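Local coordinates for protein exopolygalacturonase (Yersinia enterocolitica, PDB 2UVF) that hydrolyses polygalacturonic acid of pectin from the chain end, as a periplasmic family 28 glycoside hydrolase built on a parallel beta-helix, at residues H97-D102 / N455-L460; N485-L490 / V527-S532; N536-I541 / T565-S570; V559-V564 / V580-L585. One frame throughout, in Å; residues are numbered along the deposited sequence.

Contact 1 (H97-D102 / N455-L460). With NI (nickel (II) ion), chain J.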
loop_
_atom_site.group_PDB
_atom_site.type_symbol
_atom_site.label_atom_id
_atom_site.label_comp_id
_atom_site.label_asym_id
_atom_site.label_seq_id
_atom_site.Cartn_x
_atom_site.Cartn_y
_atom_site.Cartn_z
ATOM N N HIS A 97 15.092 -13.221 6.276
ATOM C CA HIS A 97 15.975 -12.761 7.320
ATOM C C HIS A 97 15.197 -12.512 8.606
ATOM O O HIS A 97 15.721 -12.702 9.712
ATOM C CB HIS A 97 16.755 -11.532 6.864
ATOM C CG HIS A 97 17.507 -10.878 7.974
ATOM N ND1 HIS A 97 17.005 -9.799 8.671
ATOM C CD2 HIS A 97 18.679 -11.200 8.562
ATOM C CE1 HIS A 97 17.862 -9.461 9.619
ATOM N NE2 HIS A 97 18.880 -10.301 9.585
ATOM N N PHE A 98 13.925 -12.153 8.456
ATOM C CA PHE A 98 13.051 -11.881 9.605
ATOM C C PHE A 98 13.046 -13.093 10.542
ATOM O O PHE A 98 13.062 -12.941 11.741
ATOM C CB PHE A 98 11.644 -11.525 9.114
ATOM C CG PHE A 98 10.631 -11.332 10.211
ATOM C CD1 PHE A 98 10.416 -10.064 10.767
ATOM C CD2 PHE A 98 9.852 -12.408 10.661
ATOM C CE1 PHE A 98 9.465 -9.879 11.759
ATOM C CE2 PHE A 98 8.904 -12.221 11.655
ATOM C CZ PHE A 98 8.703 -10.952 12.204
ATOM N N TYR A 99 13.026 -14.298 9.975
ATOM C CA TYR A 99 13.012 -15.510 10.784
ATOM C C TYR A 99 14.387 -15.970 11.288
ATOM O O TYR A 99 14.426 -16.842 12.152
ATOM C CB TYR A 99 12.321 -16.643 10.036
ATOM C CG TYR A 99 10.893 -16.329 9.659
ATOM C CD1 TYR A 99 9.858 -16.451 10.588
ATOM C CD2 TYR A 99 10.574 -15.912 8.372
ATOM C CE1 TYR A 99 8.550 -16.176 10.235
ATOM C CE2 TYR A 99 9.269 -15.615 8.023
ATOM C CZ TYR A 99 8.265 -15.767 8.956
ATOM O OH TYR A 99 6.970 -15.479 8.607
ATOM N N VAL A 100 15.491 -15.399 10.772
ATOM C CA VAL A 100 16.859 -15.729 11.225
ATOM C C VAL A 100 17.042 -15.584 12.724
ATOM O O VAL A 100 17.796 -16.339 13.337
ATOM C CB VAL A 100 17.885 -14.873 10.525
ATOM N N ASN A 101 16.374 -14.584 13.297
ATOM C CA ASN A 101 16.350 -14.325 14.744
ATOM C C ASN A 101 15.487 -15.322 15.536
ATOM O O ASN A 101 15.658 -15.476 16.750
ATOM C CB ASN A 101 15.823 -12.899 14.997
ATOM C CG ASN A 101 16.937 -11.869 15.119
ATOM O OD1 ASN A 101 16.685 -10.722 15.491
ATOM N ND2 ASN A 101 18.182 -12.275 14.818
ATOM N N ASP A 102 14.620 -16.064 14.869
ATOM C CA ASP A 102 13.476 -16.654 15.533
ATOM C C ASP A 102 13.750 -18.072 16.010
ATOM O O ASP A 102 13.252 -19.030 15.488
ATOM C CB ASP A 102 12.222 -16.535 14.650
ATOM C CG ASP A 102 10.992 -17.041 15.309
ATOM O OD1 ASP A 102 10.912 -16.979 16.484
ATOM O OD2 ASP A 102 10.110 -17.525 14.667
ATOM N N ASN A 455 -0.116 -13.136 5.099
ATOM C CA ASN A 455 1.181 -13.686 4.699
ATOM C C ASN A 455 2.170 -12.558 4.419
ATOM O O ASN A 455 2.855 -12.543 3.388
ATOM C CB ASN A 455 1.046 -14.686 3.522
ATOM C CG ASN A 455 0.346 -16.001 3.923
ATOM O OD1 ASN A 455 -0.749 -16.334 3.436
ATOM N ND2 ASN A 455 0.986 -16.758 4.787
ATOM N N ASN A 456 2.225 -11.629 5.382
ATOM C CA ASN A 456 3.049 -10.448 5.342
ATOM C C ASN A 456 3.955 -10.491 6.567
ATOM O O ASN A 456 3.634 -11.106 7.590
ATOM C CB ASN A 456 2.207 -9.136 5.388
ATOM C CG ASN A 456 1.272 -8.956 4.192
ATOM O OD1 ASN A 456 1.700 -8.656 3.081
ATOM N ND2 ASN A 456 -0.015 -9.102 4.432
ATOM N N VAL A 457 5.081 -9.805 6.465
ATOM C CA VAL A 457 5.996 -9.638 7.591
ATOM C C VAL A 457 6.184 -8.134 7.867
ATOM O O VAL A 457 6.339 -7.349 6.934
ATOM C CB VAL A 457 7.353 -10.380 7.309
ATOM C CG1 VAL A 457 8.492 -9.729 8.000
ATOM C CG2 VAL A 457 7.236 -11.831 7.738
ATOM N N MET A 458 6.137 -7.746 9.145
ATOM C CA MET A 458 6.351 -6.352 9.543
ATOM C C MET A 458 7.503 -6.263 10.540
ATOM O O MET A 458 7.500 -6.960 11.557
ATOM C CB MET A 458 5.097 -5.768 10.196
ATOM C CG MET A 458 3.892 -5.657 9.312
ATOM S SD MET A 458 3.110 -7.242 8.943
ATOM C CE MET A 458 1.623 -6.599 8.206
ATOM N N TYR A 459 8.470 -5.402 10.244
ATOM C CA TYR A 459 9.611 -5.186 11.123
ATOM C C TYR A 459 9.842 -3.695 11.290
ATOM O O TYR A 459 10.121 -3.027 10.318
ATOM C CB TYR A 459 10.857 -5.888 10.538
ATOM C CG TYR A 459 12.110 -5.630 11.329
ATOM C CD1 TYR A 459 12.214 -6.023 12.663
ATOM C CD2 TYR A 459 13.195 -4.987 10.750
ATOM C CE1 TYR A 459 13.384 -5.755 13.409
ATOM C CE2 TYR A 459 14.366 -4.736 11.471
ATOM C CZ TYR A 459 14.450 -5.123 12.787
ATOM O OH TYR A 459 15.595 -4.840 13.492
ATOM N N LEU A 460 9.680 -3.185 12.515
ATOM C CA LEU A 460 9.909 -1.764 12.912
ATOM C C LEU A 460 8.775 -0.797 12.561
ATOM O O LEU A 460 8.841 0.416 12.880
ATOM C CB LEU A 460 11.255 -1.191 12.407
ATOM C CG LEU A 460 12.559 -1.875 12.835
ATOM C CD1 LEU A 460 13.719 -1.237 12.075
ATOM C CD2 LEU A 460 12.800 -1.847 14.326
HETATM NI NI NI J . 20.581 -10.300 10.845
HETATM O O HOH W 1 20.940 -8.094 10.528
HETATM O O HOH W 2 19.092 -10.204 12.602
#
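The hydroxyl of Y99 is gripped by two backbone groups: it hydrogen-bonds to O of H108 and to N of I110. The same oxygen touches a methyl across the contact, with Y99 OH 3.8 Å from V457 CG2. Its polar needs are thus met by the loop that follows helix 92-100, while strand 448-459 offers it only carbon. F98 makes the larger contact. V457 CG1 lies over one face of the phenyl ring, 3.7 Å from the ring centroid and 26° off the normal, a CH-pi contact. The methyl is shifted toward the rim, so its closest ring atom is CD1: F98 CD1 to V457 CG1 is 3.4 Å. F98 has CG anti to its backbone N (chi1 175°), which carries the ring toward the strand. V457 splits its branches, CG1 to F98 and CG2 to both Y99 OH and the F98 ring. Y459 adds its CB at the edge of the F98 ring, with Y459 CB 4.2 Å from F98 CD1. F98 CD2 sits over the centre of the Y99 ring. Next to F98, H97 NE2 binds a nickel ion at 2.1 Å, and two waters also bind the ion. Helix 92-100 lies in the fibronectin type III range and the strand in the family 28 range. The chemistry implies that between helix 92-100 and strand 448-459 the touch is apolar, held by shape and aromatic packing, while the loop after the helix makes polar bonds to the beta-helix close by.

Contact 2 (N485-L490 / V527-S532). With SO4 (sulfate ion), chain E.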
loop_
_atom_site.group_PDB
_atom_site.type_symbol
_atom_site.label_atom_id
_atom_site.label_comp_id
_atom_site.label_asym_id
_atom_site.label_seq_id
_atom_site.Cartn_x
_atom_site.Cartn_y
_atom_site.Cartn_z
ATOM N N ASN A 485 0.118 -13.195 9.584
ATOM C CA ASN A 485 1.134 -12.151 9.519
ATOM C C ASN A 485 2.042 -12.284 10.707
ATOM O O ASN A 485 1.580 -12.569 11.813
ATOM C CB ASN A 485 0.486 -10.758 9.570
ATOM C CG ASN A 485 -0.391 -10.478 8.385
ATOM O OD1 ASN A 485 -1.510 -9.978 8.525
ATOM N ND2 ASN A 485 0.092 -10.793 7.216
ATOM N N ALA A 486 3.332 -12.030 10.484
ATOM C CA ALA A 486 4.302 -12.029 11.562
ATOM C C ALA A 486 4.933 -10.665 11.738
ATOM O O ALA A 486 5.284 -10.006 10.770
ATOM C CB ALA A 486 5.375 -13.108 11.338
ATOM N N MET A 487 5.109 -10.252 12.992
ATOM C CA MET A 487 5.555 -8.894 13.263
ATOM C C MET A 487 6.576 -8.821 14.387
ATOM O O MET A 487 6.498 -9.573 15.347
ATOM C CB MET A 487 4.362 -7.998 13.582
ATOM C CG MET A 487 3.146 -8.226 12.672
ATOM S SD MET A 487 1.995 -6.828 12.645
ATOM C CE MET A 487 0.946 -7.083 14.037
ATOM N N ARG A 488 7.541 -7.914 14.252
ATOM C CA ARG A 488 8.634 -7.838 15.227
ATOM C C ARG A 488 9.042 -6.389 15.438
ATOM O O ARG A 488 9.223 -5.646 14.477
ATOM C CB ARG A 488 9.833 -8.698 14.774
ATOM C CG ARG A 488 11.129 -8.462 15.527
ATOM C CD ARG A 488 12.132 -9.591 15.400
ATOM N NE ARG A 488 12.858 -9.714 16.675
ATOM C CZ ARG A 488 14.093 -9.258 16.877
ATOM N NH1 ARG A 488 14.760 -8.695 15.874
ATOM N NH2 ARG A 488 14.664 -9.366 18.068
ATOM N N ASP A 489 9.186 -5.990 16.696
ATOM C CA ASP A 489 9.691 -4.661 17.025
ATOM C C ASP A 489 8.788 -3.534 16.505
ATOM O O ASP A 489 9.273 -2.490 16.068
ATOM C CB ASP A 489 11.130 -4.486 16.521
ATOM C CG ASP A 489 12.131 -5.344 17.268
ATOM O OD1 ASP A 489 11.810 -5.881 18.332
ATOM O OD2 ASP A 489 13.269 -5.474 16.804
ATOM N N LEU A 490 7.476 -3.733 16.595
ATOM C CA LEU A 490 6.533 -2.684 16.274
ATOM C C LEU A 490 6.829 -1.488 17.153
ATOM O O LEU A 490 7.199 -1.658 18.305
ATOM C CB LEU A 490 5.094 -3.164 16.469
ATOM C CG LEU A 490 4.556 -4.206 15.490
ATOM C CD1 LEU A 490 3.108 -4.453 15.813
ATOM C CD2 LEU A 490 4.737 -3.748 14.038
ATOM N N VAL A 527 -1.709 -14.474 14.231
ATOM C CA VAL A 527 -0.811 -13.317 14.204
ATOM C C VAL A 527 0.096 -13.378 15.429
ATOM O O VAL A 527 -0.364 -13.583 16.545
ATOM C CB VAL A 527 -1.594 -11.959 14.175
ATOM C CG1 VAL A 527 -0.697 -10.764 14.573
ATOM C CG2 VAL A 527 -2.265 -11.732 12.814
ATOM N N THR A 528 1.388 -13.206 15.196
ATOM C CA THR A 528 2.382 -13.221 16.249
ATOM C C THR A 528 3.124 -11.896 16.215
ATOM O O THR A 528 3.510 -11.423 15.146
ATOM C CB THR A 528 3.377 -14.378 16.047
ATOM O OG1 THR A 528 3.847 -14.357 14.684
ATOM C CG2 THR A 528 2.698 -15.720 16.326
ATOM N N VAL A 529 3.284 -11.290 17.378
ATOM C CA VAL A 529 4.123 -10.125 17.535
ATOM C C VAL A 529 5.148 -10.413 18.619
ATOM O O VAL A 529 4.785 -10.797 19.733
ATOM C CB VAL A 529 3.332 -8.851 17.988
ATOM C CG1 VAL A 529 4.274 -7.639 18.080
ATOM C CG2 VAL A 529 2.163 -8.556 17.079
ATOM N N ASP A 530 6.420 -10.207 18.284
ATOM C CA ASP A 530 7.491 -10.174 19.274
ATOM C C ASP A 530 7.998 -8.744 19.418
ATOM O O ASP A 530 8.608 -8.202 18.501
ATOM C CB ASP A 530 8.635 -11.095 18.873
ATOM C CG ASP A 530 9.715 -11.214 19.950
ATOM O OD1 ASP A 530 9.527 -10.805 21.123
ATOM O OD2 ASP A 530 10.783 -11.731 19.603
ATOM N N ASN A 531 7.735 -8.158 20.585
ATOM C CA ASN A 531 8.176 -6.816 20.949
ATOM C C ASN A 531 7.354 -5.710 20.321
ATOM O O ASN A 531 7.116 -5.688 19.105
ATOM C CB ASN A 531 9.663 -6.585 20.641
ATOM C CG ASN A 531 10.573 -7.600 21.313
ATOM O OD1 ASN A 531 11.589 -8.008 20.743
ATOM N ND2 ASN A 531 10.220 -8.003 22.522
ATOM N N SER A 532 6.911 -4.808 21.182
ATOM C CA SER A 532 6.308 -3.552 20.781
ATOM C C SER A 532 6.952 -2.582 21.760
ATOM O O SER A 532 6.775 -2.727 22.979
ATOM C CB SER A 532 4.809 -3.588 20.985
ATOM O OG SER A 532 4.122 -2.869 19.971
HETATM S S SO4 E . 13.875 -11.357 21.087
HETATM O O1 SO4 E . 14.049 -11.801 19.697
HETATM O O2 SO4 E . 15.028 -11.820 21.866
HETATM O O3 SO4 E . 13.813 -9.893 21.141
HETATM O O4 SO4 E . 12.651 -11.938 21.651
#
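M487 and V529 form the apolar centre. The methyl CE of M487 rests on V529 CG2 at 3.6 Å and also reaches V527 CG1 at 4.1 Å. A bend at chi3 (-85°) turns the end of the methionine toward these two valines. L490 adds its CD1 against V529 CG1, the two side chains crossing at about a right angle. The backbones between them run parallel and in register, as neighbouring coils of a parallel beta-helix do. M487 uses both its N and its O toward the same neighbouring strand: its N donates to T528 O at 2.9 Å and its O accepts from D530 N at 3.0 Å. D489 N then bonds to D530 O, and the chain turns a corner at D489. Beyond the ladder, on the A486, T528, R488 and D530 face, the contact becomes polar. R488 and D530 lie side by side and point the same way, but R488 NE and D530 OD2 are 4.1 Å apart, too far for a salt bridge. A sulfate, probably from the crystallisation liquor, sits at the end of R488. R488 NH2 donates to its O1 at 3.0 Å and to its O3 at 3.2 Å. D530 OD1 bonds to N562 ND2 of the next coil. Strand 448-459 flanks this pair on one side and strand 551-562 on the other. Helix 92-100 packs over A486 and R488, and the loop after it hydrogen-bonds to T528 OG1 through H108 N.

Contact 3 (N536-I541 / T565-S570); sequences NPSIEI and TPTAIS
I541 and I569 pack against each other in successive coils of the parallel beta-helix, bridged in register and pointing to the same buried face. They cross obliquely, with I541 CD1 4.0 Å from I569 CG2. Both have CG1 beside the backbone N, near -65° in chi1, so like branches repeat from coil to coil. Two residues earlier, I539 sets its CB against T567 CG2 at 3.8 Å. On the opposite face, E540 CG runs past A568 O, and the carboxylate goes on to Q493. P537 leans over A568 on this side. Its CG is only 3.3 Å from A568 CB, a tight approach. The strands are joined by A568 N to I539 O, I541 N to A568 O and S570 N to I541 O. The first is almost straight, with an N-H...O angle of 171°. Ahead of the strands the two segments meet as loops, where hydroxyl bonds join a weak backbone bond from S538 N to P566 O. T567 turns its OG1 away to O of P590, while its methyl stays against I539. S538 OG donates to T565 O at 2.8 Å. S538 has OG between its backbone N and carbonyl carbon (chi1 59°), which sets the oxygen before that carbonyl. T565 answers in the other direction: its OG1 donates to N536 O at 2.7 Å, from above the carbonyl plane.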
loop_
_atom_site.group_PDB
_atom_site.type_symbol
_atom_site.label_atom_id
_atom_site.label_comp_id
_atom_site.label_asym_id
_atom_site.label_seq_id
_atom_site.Cartn_x
_atom_site.Cartn_y
_atom_site.Cartn_z
ATOM N N ASN A 536 1.692 2.944 24.279
ATOM C CA ASN A 536 0.242 2.876 24.234
ATOM C C ASN A 536 -0.182 1.407 24.166
ATOM O O ASN A 536 0.674 0.535 24.005
ATOM C CB ASN A 536 -0.355 3.760 23.119
ATOM C CG ASN A 536 -0.785 5.155 23.628
ATOM O OD1 ASN A 536 -0.097 5.772 24.459
ATOM N ND2 ASN A 536 -1.929 5.649 23.128
ATOM N N PRO A 537 -1.492 1.127 24.316
ATOM C CA PRO A 537 -1.923 -0.249 24.476
ATOM C C PRO A 537 -1.612 -1.095 23.250
ATOM O O PRO A 537 -1.714 -0.598 22.135
ATOM C CB PRO A 537 -3.437 -0.115 24.665
ATOM C CG PRO A 537 -3.643 1.315 25.121
ATOM C CD PRO A 537 -2.638 2.061 24.346
ATOM N N SER A 538 -1.248 -2.357 23.468
ATOM C CA SER A 538 -0.949 -3.279 22.370
ATOM C C SER A 538 -2.132 -3.430 21.421
ATOM O O SER A 538 -1.971 -3.335 20.208
ATOM C CB SER A 538 -0.484 -4.654 22.899
ATOM O OG SER A 538 -1.447 -5.281 23.736
ATOM N N ILE A 539 -3.309 -3.691 21.979
ATOM C CA ILE A 539 -4.556 -3.703 21.234
ATOM C C ILE A 539 -5.385 -2.557 21.835
ATOM O O ILE A 539 -5.559 -2.474 23.056
ATOM C CB ILE A 539 -5.280 -5.083 21.300
ATOM C CG1 ILE A 539 -4.405 -6.189 20.686
ATOM C CG2 ILE A 539 -6.632 -5.020 20.583
ATOM C CD1 ILE A 539 -5.012 -7.622 20.707
ATOM N N GLU A 540 -5.825 -1.634 20.988
ATOM C CA GLU A 540 -6.524 -0.464 21.467
ATOM C C GLU A 540 -7.722 -0.138 20.620
ATOM O O GLU A 540 -7.606 0.245 19.458
ATOM C CB GLU A 540 -5.609 0.753 21.574
ATOM C CG GLU A 540 -6.355 1.987 22.039
ATOM C CD GLU A 540 -5.483 3.202 22.155
ATOM O OE1 GLU A 540 -4.471 3.274 21.426
ATOM O OE2 GLU A 540 -5.812 4.090 22.979
ATOM N N ILE A 541 -8.880 -0.297 21.242
ATOM C CA ILE A 541 -10.170 -0.043 20.632
ATOM C C ILE A 541 -10.789 1.084 21.465
ATOM O O ILE A 541 -10.793 1.021 22.695
ATOM C CB ILE A 541 -11.022 -1.354 20.621
ATOM C CG1 ILE A 541 -10.374 -2.400 19.685
ATOM C CG2 ILE A 541 -12.451 -1.080 20.215
ATOM C CD1 ILE A 541 -10.669 -3.852 20.016
ATOM N N THR A 565 2.780 -4.047 25.823
ATOM C CA THR A 565 1.985 -3.452 26.898
ATOM C C THR A 565 0.587 -4.085 26.933
ATOM O O THR A 565 0.135 -4.706 25.927
ATOM C CB THR A 565 1.822 -1.939 26.711
ATOM O OG1 THR A 565 1.067 -1.699 25.527
ATOM C CG2 THR A 565 3.140 -1.268 26.599
ATOM N N PRO A 566 -0.104 -3.962 28.091
ATOM C CA PRO A 566 -1.498 -4.408 28.196
ATOM C C PRO A 566 -2.455 -3.713 27.210
ATOM O O PRO A 566 -2.155 -2.626 26.723
ATOM C CB PRO A 566 -1.858 -4.049 29.649
ATOM C CG PRO A 566 -0.543 -4.050 30.379
ATOM C CD PRO A 566 0.413 -3.464 29.382
ATOM N N THR A 567 -3.605 -4.344 26.948
ATOM C CA THR A 567 -4.630 -3.834 26.048
ATOM C C THR A 567 -5.452 -2.709 26.690
ATOM O O THR A 567 -5.468 -2.578 27.910
ATOM C CB THR A 567 -5.637 -4.944 25.654
ATOM O OG1 THR A 567 -6.348 -5.385 26.825
ATOM C CG2 THR A 567 -4.935 -6.141 24.965
ATOM N N ALA A 568 -6.139 -1.924 25.855
ATOM C CA ALA A 568 -7.143 -0.940 26.284
ATOM C C ALA A 568 -8.275 -0.980 25.282
ATOM O O ALA A 568 -8.140 -0.534 24.142
ATOM C CB ALA A 568 -6.554 0.483 26.395
ATOM N N ILE A 569 -9.389 -1.555 25.708
ATOM C CA ILE A 569 -10.491 -1.841 24.818
ATOM C C ILE A 569 -11.759 -1.200 25.394
ATOM O O ILE A 569 -12.286 -1.650 26.416
ATOM C CB ILE A 569 -10.614 -3.385 24.587
ATOM C CG1 ILE A 569 -9.332 -3.912 23.895
ATOM C CG2 ILE A 569 -11.903 -3.739 23.808
ATOM C CD1 ILE A 569 -9.048 -5.385 24.077
ATOM N N SER A 570 -12.192 -0.137 24.761
ATOM C CA SER A 570 -13.471 0.405 25.083
ATOM C C SER A 570 -14.446 0.633 23.982
ATOM O O SER A 570 -14.128 0.928 22.856
ATOM C CB SER A 570 -13.397 1.555 26.055
ATOM O OG SER A 570 -13.073 2.751 25.419
#

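Contact 4 (V559-V564 / V580-L585)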
loop_
_atom_site.group_PDB
_atom_site.type_symbol
_atom_site.label_atom_id
_atom_site.label_comp_id
_atom_site.label_asym_id
_atom_site.label_seq_id
_atom_site.Cartn_x
_atom_site.Cartn_y
_atom_site.Cartn_z
ATOM N N VAL A 559 -3.611 -15.650 18.588
ATOM C CA VAL A 559 -2.629 -14.564 18.452
ATOM C C VAL A 559 -1.652 -14.665 19.623
ATOM O O VAL A 559 -2.072 -14.915 20.740
ATOM C CB VAL A 559 -3.351 -13.163 18.446
ATOM C CG1 VAL A 559 -2.364 -11.992 18.563
ATOM C CG2 VAL A 559 -4.256 -13.000 17.216
ATOM N N GLN A 560 -0.354 -14.463 19.377
ATOM C CA GLN A 560 0.655 -14.507 20.446
ATOM C C GLN A 560 1.455 -13.212 20.481
ATOM O O GLN A 560 2.029 -12.797 19.476
ATOM C CB GLN A 560 1.615 -15.699 20.275
ATOM C CG GLN A 560 1.005 -17.083 20.460
ATOM C CD GLN A 560 0.335 -17.641 19.221
ATOM O OE1 GLN A 560 0.914 -17.657 18.133
ATOM N NE2 GLN A 560 -0.896 -18.136 19.384
ATOM N N LEU A 561 1.509 -12.600 21.654
ATOM C CA LEU A 561 2.118 -11.306 21.832
ATOM C C LEU A 561 3.213 -11.378 22.894
ATOM O O LEU A 561 2.926 -11.587 24.087
ATOM C CB LEU A 561 1.053 -10.267 22.229
ATOM C CG LEU A 561 -0.090 -10.003 21.257
ATOM C CD1 LEU A 561 -1.040 -8.970 21.767
ATOM C CD2 LEU A 561 0.482 -9.538 19.988
ATOM N N ASN A 562 4.466 -11.216 22.473
ATOM C CA ASN A 562 5.548 -11.198 23.429
ATOM C C ASN A 562 6.116 -9.800 23.617
ATOM O O ASN A 562 6.374 -9.088 22.633
ATOM C CB ASN A 562 6.649 -12.168 23.000
ATOM C CG ASN A 562 7.691 -12.348 24.065
ATOM O OD1 ASN A 562 7.434 -12.934 25.110
ATOM N ND2 ASN A 562 8.869 -11.828 23.817
ATOM N N ASN A 563 6.303 -9.423 24.883
ATOM C CA ASN A 563 6.907 -8.153 25.254
ATOM C C ASN A 563 6.147 -6.961 24.656
ATOM O O ASN A 563 6.697 -6.151 23.899
ATOM C CB ASN A 563 8.402 -8.126 24.901
ATOM C CG ASN A 563 9.071 -6.812 25.270
ATOM O OD1 ASN A 563 9.916 -6.318 24.534
ATOM N ND2 ASN A 563 8.686 -6.238 26.401
ATOM N N VAL A 564 4.866 -6.900 24.997
ATOM C CA VAL A 564 3.985 -5.804 24.634
ATOM C C VAL A 564 3.296 -5.263 25.915
ATOM O O VAL A 564 3.236 -5.947 26.957
ATOM C CB VAL A 564 2.921 -6.223 23.560
ATOM C CG1 VAL A 564 3.567 -6.868 22.338
ATOM C CG2 VAL A 564 1.828 -7.146 24.159
ATOM N N VAL A 580 -5.535 -15.765 22.740
ATOM C CA VAL A 580 -4.591 -14.662 22.688
ATOM C C VAL A 580 -3.633 -14.870 23.867
ATOM O O VAL A 580 -4.034 -14.746 25.025
ATOM C CB VAL A 580 -5.301 -13.282 22.792
ATOM C CG1 VAL A 580 -4.291 -12.132 22.603
ATOM C CG2 VAL A 580 -6.442 -13.171 21.801
ATOM N N THR A 581 -2.375 -15.196 23.568
ATOM C CA THR A 581 -1.388 -15.490 24.608
ATOM C C THR A 581 -0.350 -14.381 24.763
ATOM O O THR A 581 0.456 -14.133 23.851
ATOM C CB THR A 581 -0.677 -16.881 24.361
ATOM O OG1 THR A 581 -1.663 -17.897 24.167
ATOM C CG2 THR A 581 0.221 -17.282 25.548
ATOM N N PHE A 582 -0.357 -13.740 25.928
ATOM C CA PHE A 582 0.638 -12.726 26.285
ATOM C C PHE A 582 1.727 -13.370 27.132
ATOM O O PHE A 582 1.442 -13.924 28.196
ATOM C CB PHE A 582 0.018 -11.574 27.098
ATOM C CG PHE A 582 -1.128 -10.856 26.410
ATOM C CD1 PHE A 582 -2.412 -11.407 26.392
ATOM C CD2 PHE A 582 -0.931 -9.592 25.841
ATOM C CE1 PHE A 582 -3.475 -10.728 25.755
ATOM C CE2 PHE A 582 -1.974 -8.894 25.228
ATOM C CZ PHE A 582 -3.247 -9.458 25.178
ATOM N N THR A 583 2.958 -13.333 26.640
ATOM C CA THR A 583 4.148 -13.695 27.424
ATOM C C THR A 583 4.980 -12.432 27.562
ATOM O O THR A 583 4.838 -11.540 26.751
ATOM C CB THR A 583 4.959 -14.825 26.737
ATOM O OG1 THR A 583 5.099 -14.536 25.335
ATOM C CG2 THR A 583 4.229 -16.183 26.900
ATOM N N GLU A 584 5.826 -12.341 28.588
ATOM C CA GLU A 584 6.611 -11.119 28.881
ATOM C C GLU A 584 5.836 -9.792 28.764
ATOM O O GLU A 584 6.373 -8.784 28.302
ATOM C CB GLU A 584 7.901 -11.039 28.043
ATOM C CG GLU A 584 8.763 -12.279 28.074
ATOM C CD GLU A 584 9.505 -12.452 29.374
ATOM O OE1 GLU A 584 9.533 -11.516 30.189
ATOM O OE2 GLU A 584 10.095 -13.520 29.565
ATOM N N LEU A 585 4.584 -9.796 29.206
ATOM C CA LEU A 585 3.746 -8.601 29.204
ATOM C C LEU A 585 4.429 -7.457 29.954
ATOM O O LEU A 585 5.028 -7.683 30.999
ATOM C CB LEU A 585 2.391 -8.933 29.839
ATOM C CG LEU A 585 1.366 -7.836 30.077
ATOM C CD1 LEU A 585 0.664 -7.442 28.792
ATOM C CD2 LEU A 585 0.390 -8.336 31.090
HETATM O O HOH W 3 -2.428 -18.343 21.701
HETATM O O HOH W 4 3.054 -9.744 25.994
#
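L561 and F582 lie side by side and point the same way, with L561 CD1 3.6 Å from F582 CE2. V564 CG2 comes to the edge of the same ring, near its plane, 4.1 Å from CD2 of F582. W591 meets F582 edge-to-face. V559 and V580 extend this apolar row more loosely. Backbone bonds knit the strands in parallel register: T581 N to V559 O, L561 N to T581 O, T583 N to L561 O, and N563 N to T583 O. The second of these is the straightest, at 172°. This is the rung-to-rung pairing of a parallel beta-helix, here between strands 551-562 and 576-583 near the C-terminal end of the solenoid. Side-chain hydrogen bonding lies on the other face. T583 OG1 donates to N562 OD1 at 2.8 Å, in the amide plane and on a lone pair. N562 has CG anti to its backbone N (chi1 -171°), which turns the amide toward T583. E584 packs its CG against the same oxygen, 3.3 Å from N562 OD1, with its carboxylate plane nearly perpendicular to the amide. Water gives two further links. One water takes a hydrogen bond from Q560 NE2 and is bonded to T581 OG1 at 2.6 Å; Q560 NE2 also binds N558 OD1. Another donates to both L561 O and T583 O.

Overall arrangement
Contacts 2, 3 and 4 are rung-to-rung pairings of the beta-helix; contact 1 instead joins helix 92-100 to it. Contacts 1 and 2 are buried, while 3 and 4 are partly buried and nearer the C-terminal end. Contacts 1 and 2 touch through neighbouring strands 448-459 and 476-490, and M458 O probably accepts from R488 N. Contact 4 continues the same face: V529 O probably accepts from N562 N. Contact 3 lies on another face, its centre about 12 Å from that of contact 4, and strand 551-562 lies between its segments in the chain. Chemistry follows place: aromatic packing at contact 1, ladders elsewhere, with bridging waters at contact 4 and hydroxyl-to-carbonyl bonds between loops at contact 3.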